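Local coordinates for uncharacterized protein (Legionella longbeachae NSW150, PDB 4JZA) that probably removes the 3-phosphate from phosphoinositide lipids such as phosphatidylinositol 3-phosphate, and so may alter host lipid metabolism during infection, at residues A370-D382 with H545-A558. Residues are numbered along the deposited sequence; the frame is centred on the assembly and turned at random.
Sequences AKRYRSSHIATRD and HSYGSCVSGKDRKA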
# COMPACT_ATOMS: atom_id res chain seq x y z
N ALA A 370 0.51 -31.24 5.04
CA ALA A 370 -0.25 -30.74 3.87
C ALA A 370 -0.05 -29.19 3.68
O ALA A 370 0.53 -28.49 4.54
CB ALA A 370 -1.74 -31.04 4.02
N LYS A 371 -0.55 -28.73 2.54
CA LYS A 371 -0.67 -27.32 2.22
C LYS A 371 -1.60 -26.61 3.18
O LYS A 371 -2.67 -27.12 3.48
CB LYS A 371 -1.08 -27.14 0.76
CG LYS A 371 0.13 -27.39 -0.12
CD LYS A 371 -0.14 -27.41 -1.60
CE LYS A 371 1.11 -27.96 -2.29
NZ LYS A 371 1.28 -27.40 -3.67
N ARG A 372 -1.10 -25.50 3.76
CA ARG A 372 -1.88 -24.64 4.63
C ARG A 372 -1.90 -23.29 3.92
O ARG A 372 -0.86 -22.74 3.57
CB ARG A 372 -1.27 -24.55 6.03
CG ARG A 372 -1.37 -25.87 6.80
CD ARG A 372 -0.01 -26.36 7.29
NE ARG A 372 0.51 -25.50 8.31
CZ ARG A 372 1.79 -25.38 8.63
NH1 ARG A 372 2.73 -26.09 8.02
NH2 ARG A 372 2.14 -24.54 9.60
N TYR A 373 -3.09 -22.76 3.71
CA TYR A 373 -3.29 -21.58 2.88
C TYR A 373 -3.39 -20.28 3.66
O TYR A 373 -4.00 -20.22 4.71
CB TYR A 373 -4.50 -21.79 1.96
CG TYR A 373 -4.37 -23.00 1.07
CD1 TYR A 373 -4.65 -24.26 1.55
CD2 TYR A 373 -3.94 -22.88 -0.23
CE1 TYR A 373 -4.53 -25.37 0.75
CE2 TYR A 373 -3.82 -23.99 -1.04
CZ TYR A 373 -4.11 -25.23 -0.54
OH TYR A 373 -3.99 -26.34 -1.33
N ARG A 374 -2.75 -19.25 3.14
CA ARG A 374 -2.65 -17.96 3.80
C ARG A 374 -3.01 -16.83 2.86
O ARG A 374 -2.79 -16.93 1.67
CB ARG A 374 -1.22 -17.76 4.30
CG ARG A 374 -0.18 -18.09 3.25
CD ARG A 374 1.22 -18.03 3.81
NE ARG A 374 1.40 -16.88 4.68
CZ ARG A 374 2.57 -16.50 5.15
NH1 ARG A 374 3.66 -17.16 4.84
NH2 ARG A 374 2.65 -15.45 5.94
N SER A 375 -3.58 -15.77 3.40
CA SER A 375 -3.91 -14.58 2.63
C SER A 375 -4.08 -13.40 3.56
O SER A 375 -4.10 -13.55 4.77
CB SER A 375 -5.16 -14.80 1.78
OG SER A 375 -6.33 -14.44 2.48
N SER A 376 -4.20 -12.21 3.00
CA SER A 376 -4.65 -11.05 3.73
C SER A 376 -6.13 -11.24 4.05
O SER A 376 -6.83 -11.95 3.35
CB SER A 376 -4.46 -9.78 2.92
OG SER A 376 -3.10 -9.53 2.70
N HIS A 377 -6.59 -10.62 5.12
CA HIS A 377 -7.94 -10.82 5.59
C HIS A 377 -8.88 -10.75 4.40
O HIS A 377 -8.66 -9.98 3.55
CB HIS A 377 -8.32 -9.74 6.62
CG HIS A 377 -9.45 -10.16 7.51
ND1 HIS A 377 -10.76 -9.91 7.20
CD2 HIS A 377 -9.47 -10.87 8.66
CE1 HIS A 377 -11.54 -10.41 8.14
NE2 HIS A 377 -10.78 -10.99 9.04
N ILE A 378 -9.92 -11.56 4.35
CA ILE A 378 -10.84 -11.59 3.17
C ILE A 378 -11.59 -10.27 2.95
O ILE A 378 -12.00 -9.95 1.84
CB ILE A 378 -11.89 -12.73 3.28
CG1 ILE A 378 -12.61 -12.71 4.64
CG2 ILE A 378 -11.24 -14.09 3.09
CD1 ILE A 378 -13.93 -13.43 4.59
N ALA A 379 -11.75 -9.49 4.01
CA ALA A 379 -12.44 -8.21 3.92
C ALA A 379 -11.42 -7.12 3.75
O ALA A 379 -10.26 -7.26 4.18
CB ALA A 379 -13.25 -7.96 5.16
N THR A 380 -11.81 -6.02 3.12
CA THR A 380 -10.81 -4.99 2.81
C THR A 380 -10.90 -3.76 3.72
O THR A 380 -11.90 -3.09 3.75
CB THR A 380 -10.83 -4.60 1.33
OG1 THR A 380 -10.04 -3.44 1.14
CG2 THR A 380 -12.25 -4.35 0.84
N ARG A 381 -9.85 -3.51 4.48
CA ARG A 381 -9.72 -2.27 5.24
C ARG A 381 -9.73 -1.00 4.36
O ARG A 381 -10.01 0.09 4.85
CB ARG A 381 -8.41 -2.28 6.08
CG ARG A 381 -7.15 -2.19 5.22
CD ARG A 381 -5.89 -2.04 6.06
NE ARG A 381 -5.99 -0.89 6.95
CZ ARG A 381 -5.37 -0.76 8.14
NH1 ARG A 381 -4.57 -1.73 8.65
NH2 ARG A 381 -5.58 0.35 8.85
N ASP A 382 -9.41 -1.14 3.09
CA ASP A 382 -9.36 -0.01 2.18
C ASP A 382 -10.76 0.44 1.68
O ASP A 382 -10.92 1.54 1.13
CB ASP A 382 -8.46 -0.33 0.96
CG ASP A 382 -6.94 -0.43 1.31
OD1 ASP A 382 -6.54 -0.17 2.47
OD2 ASP A 382 -6.15 -0.77 0.39
N HIS A 545 -9.63 -28.53 5.21
CA HIS A 545 -8.95 -27.44 4.54
C HIS A 545 -8.47 -26.40 5.55
O HIS A 545 -9.27 -25.83 6.30
CB HIS A 545 -9.91 -26.79 3.56
CG HIS A 545 -9.32 -25.64 2.80
ND1 HIS A 545 -8.21 -25.74 2.02
CD2 HIS A 545 -9.70 -24.36 2.70
CE1 HIS A 545 -7.93 -24.57 1.47
NE2 HIS A 545 -8.84 -23.72 1.85
N SER A 546 -7.17 -26.16 5.55
CA SER A 546 -6.51 -25.22 6.48
C SER A 546 -6.32 -23.84 5.87
O SER A 546 -5.56 -23.67 4.95
CB SER A 546 -5.15 -25.78 6.89
OG SER A 546 -4.38 -24.78 7.49
N TYR A 547 -7.07 -22.86 6.35
CA TYR A 547 -6.93 -21.48 5.91
C TYR A 547 -6.94 -20.55 7.11
O TYR A 547 -7.67 -20.78 8.10
CB TYR A 547 -8.04 -21.04 4.91
CG TYR A 547 -8.01 -19.54 4.64
CD1 TYR A 547 -7.02 -18.96 3.80
CD2 TYR A 547 -8.87 -18.69 5.30
CE1 TYR A 547 -6.96 -17.58 3.58
CE2 TYR A 547 -8.81 -17.33 5.10
CZ TYR A 547 -7.84 -16.76 4.24
OH TYR A 547 -7.78 -15.38 4.10
N GLY A 548 -6.15 -19.48 7.00
CA GLY A 548 -6.19 -18.42 8.00
C GLY A 548 -5.55 -17.14 7.53
O GLY A 548 -4.92 -17.10 6.47
N SER A 549 -5.80 -16.08 8.28
CA SER A 549 -5.19 -14.80 8.03
C SER A 549 -5.08 -14.02 9.32
O SER A 549 -5.79 -14.28 10.28
CB SER A 549 -6.03 -14.01 7.07
OG SER A 549 -7.22 -13.63 7.71
N CYS A 550 -4.15 -13.06 9.32
CA CYS A 550 -4.19 -11.93 10.21
C CYS A 550 -4.64 -10.78 9.31
O CYS A 550 -5.12 -11.04 8.25
CB CYS A 550 -2.83 -11.70 10.80
SG CYS A 550 -1.49 -11.55 9.60
N VAL A 551 -4.51 -9.53 9.72
CA VAL A 551 -5.03 -8.45 8.87
C VAL A 551 -4.29 -8.42 7.52
O VAL A 551 -4.90 -8.26 6.48
CB VAL A 551 -4.92 -7.05 9.55
CG1 VAL A 551 -5.28 -5.94 8.58
CG2 VAL A 551 -5.84 -6.96 10.77
N SER A 552 -2.97 -8.52 7.56
CA SER A 552 -2.16 -8.45 6.37
C SER A 552 -1.71 -9.81 5.86
O SER A 552 -1.25 -9.93 4.73
CB SER A 552 -0.89 -7.70 6.69
OG SER A 552 -0.11 -8.46 7.59
N GLY A 553 -1.76 -10.81 6.72
CA GLY A 553 -1.32 -12.14 6.36
C GLY A 553 0.18 -12.34 6.42
O GLY A 553 0.67 -13.40 6.07
N LYS A 554 0.92 -11.33 6.85
CA LYS A 554 2.36 -11.49 6.96
C LYS A 554 2.90 -11.48 8.38
O LYS A 554 4.08 -11.71 8.58
CB LYS A 554 3.08 -10.44 6.13
CG LYS A 554 2.38 -9.11 6.04
CD LYS A 554 3.28 -8.07 5.40
CE LYS A 554 2.91 -6.67 5.83
NZ LYS A 554 3.54 -6.30 7.12
N ASP A 555 2.05 -11.20 9.36
CA ASP A 555 2.56 -10.98 10.70
C ASP A 555 2.16 -12.01 11.74
O ASP A 555 2.92 -12.91 12.02
CB ASP A 555 2.25 -9.55 11.14
CG ASP A 555 2.89 -8.53 10.24
OD1 ASP A 555 4.10 -8.64 9.98
OD2 ASP A 555 2.20 -7.62 9.77
N ARG A 556 0.97 -11.89 12.28
CA ARG A 556 0.51 -12.86 13.26
C ARG A 556 0.43 -14.22 12.60
O ARG A 556 0.74 -15.23 13.20
CB ARG A 556 -0.82 -12.44 13.86
CG ARG A 556 -0.65 -11.49 15.02
CD ARG A 556 -1.95 -11.25 15.75
NE ARG A 556 -2.33 -12.39 16.56
CZ ARG A 556 -3.45 -12.48 17.25
NH1 ARG A 556 -4.31 -11.48 17.24
NH2 ARG A 556 -3.71 -13.56 17.95
N LYS A 557 0.00 -14.23 11.35
CA LYS A 557 -0.11 -15.44 10.57
C LYS A 557 1.24 -16.11 10.37
O LYS A 557 1.34 -17.32 10.39
CB LYS A 557 -0.74 -15.13 9.22
CG LYS A 557 -1.04 -16.35 8.38
CD LYS A 557 -2.00 -17.28 9.09
CE LYS A 557 -2.16 -18.57 8.33
NZ LYS A 557 -2.90 -19.57 9.14
N ALA A 558 2.27 -15.32 10.14
CA ALA A 558 3.61 -15.84 10.00
C ALA A 558 4.05 -16.51 11.29
O ALA A 558 4.72 -17.52 11.27
CB ALA A 558 4.58 -14.74 9.62
O HOH W 1 -5.39 -27.79 4.05
O HOH W 2 -3.96 -21.97 7.32
O HOH W 3 5.26 -13.30 6.49
O HOH W 4 -0.54 -14.72 3.72
O HOH W 5 -9.24 -14.01 6.01
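The Cys550–Arg556 loop fits the CX5R signature of cysteine-based phosphatases and is probably the phosphate-binding P-loop. It lies between strand 545-549, parallel to 372-374 in the central mixed sheet, and helix 556-574. Tyr373 N donates to Ser546 O (2.9 Å), and Gly548 N returns a bond to Tyr373 O (3.2 Å). Tyr373 and Tyr547 share one face of the sheet; Tyr547 brings its hydroxyl beside Ser375 OG, though the modelled separation is too short to be trusted. A water joins that hydroxyl to Ser549 OG and Ile378 N.

Beyond the strands, residues 375-377 run beside the loop. Ser376, short enough to reach the neighbouring backbone, donates from OG to Ser552 O (2.8 Å), arriving from above the carbonyl plane, and His377 N reaches Val551 O (3.2 Å). Gly553, at a positive phi of 81°, suits the close passage: its bare CA lies 3.5 Å from Ser375 O.

From the other face, Arg374 has the length to reach from the strand to the loop. CG sits between the backbone N and carbonyl carbon (chi1 46°), and a bend at chi3 turns the guanidinium to the loop. A salt bridge from NH1 to Asp164 and a hydrogen bond to Gln605 help to fix the group, while NH2 donates to Gly553 O (2.9 Å), in the plane of that carbonyl.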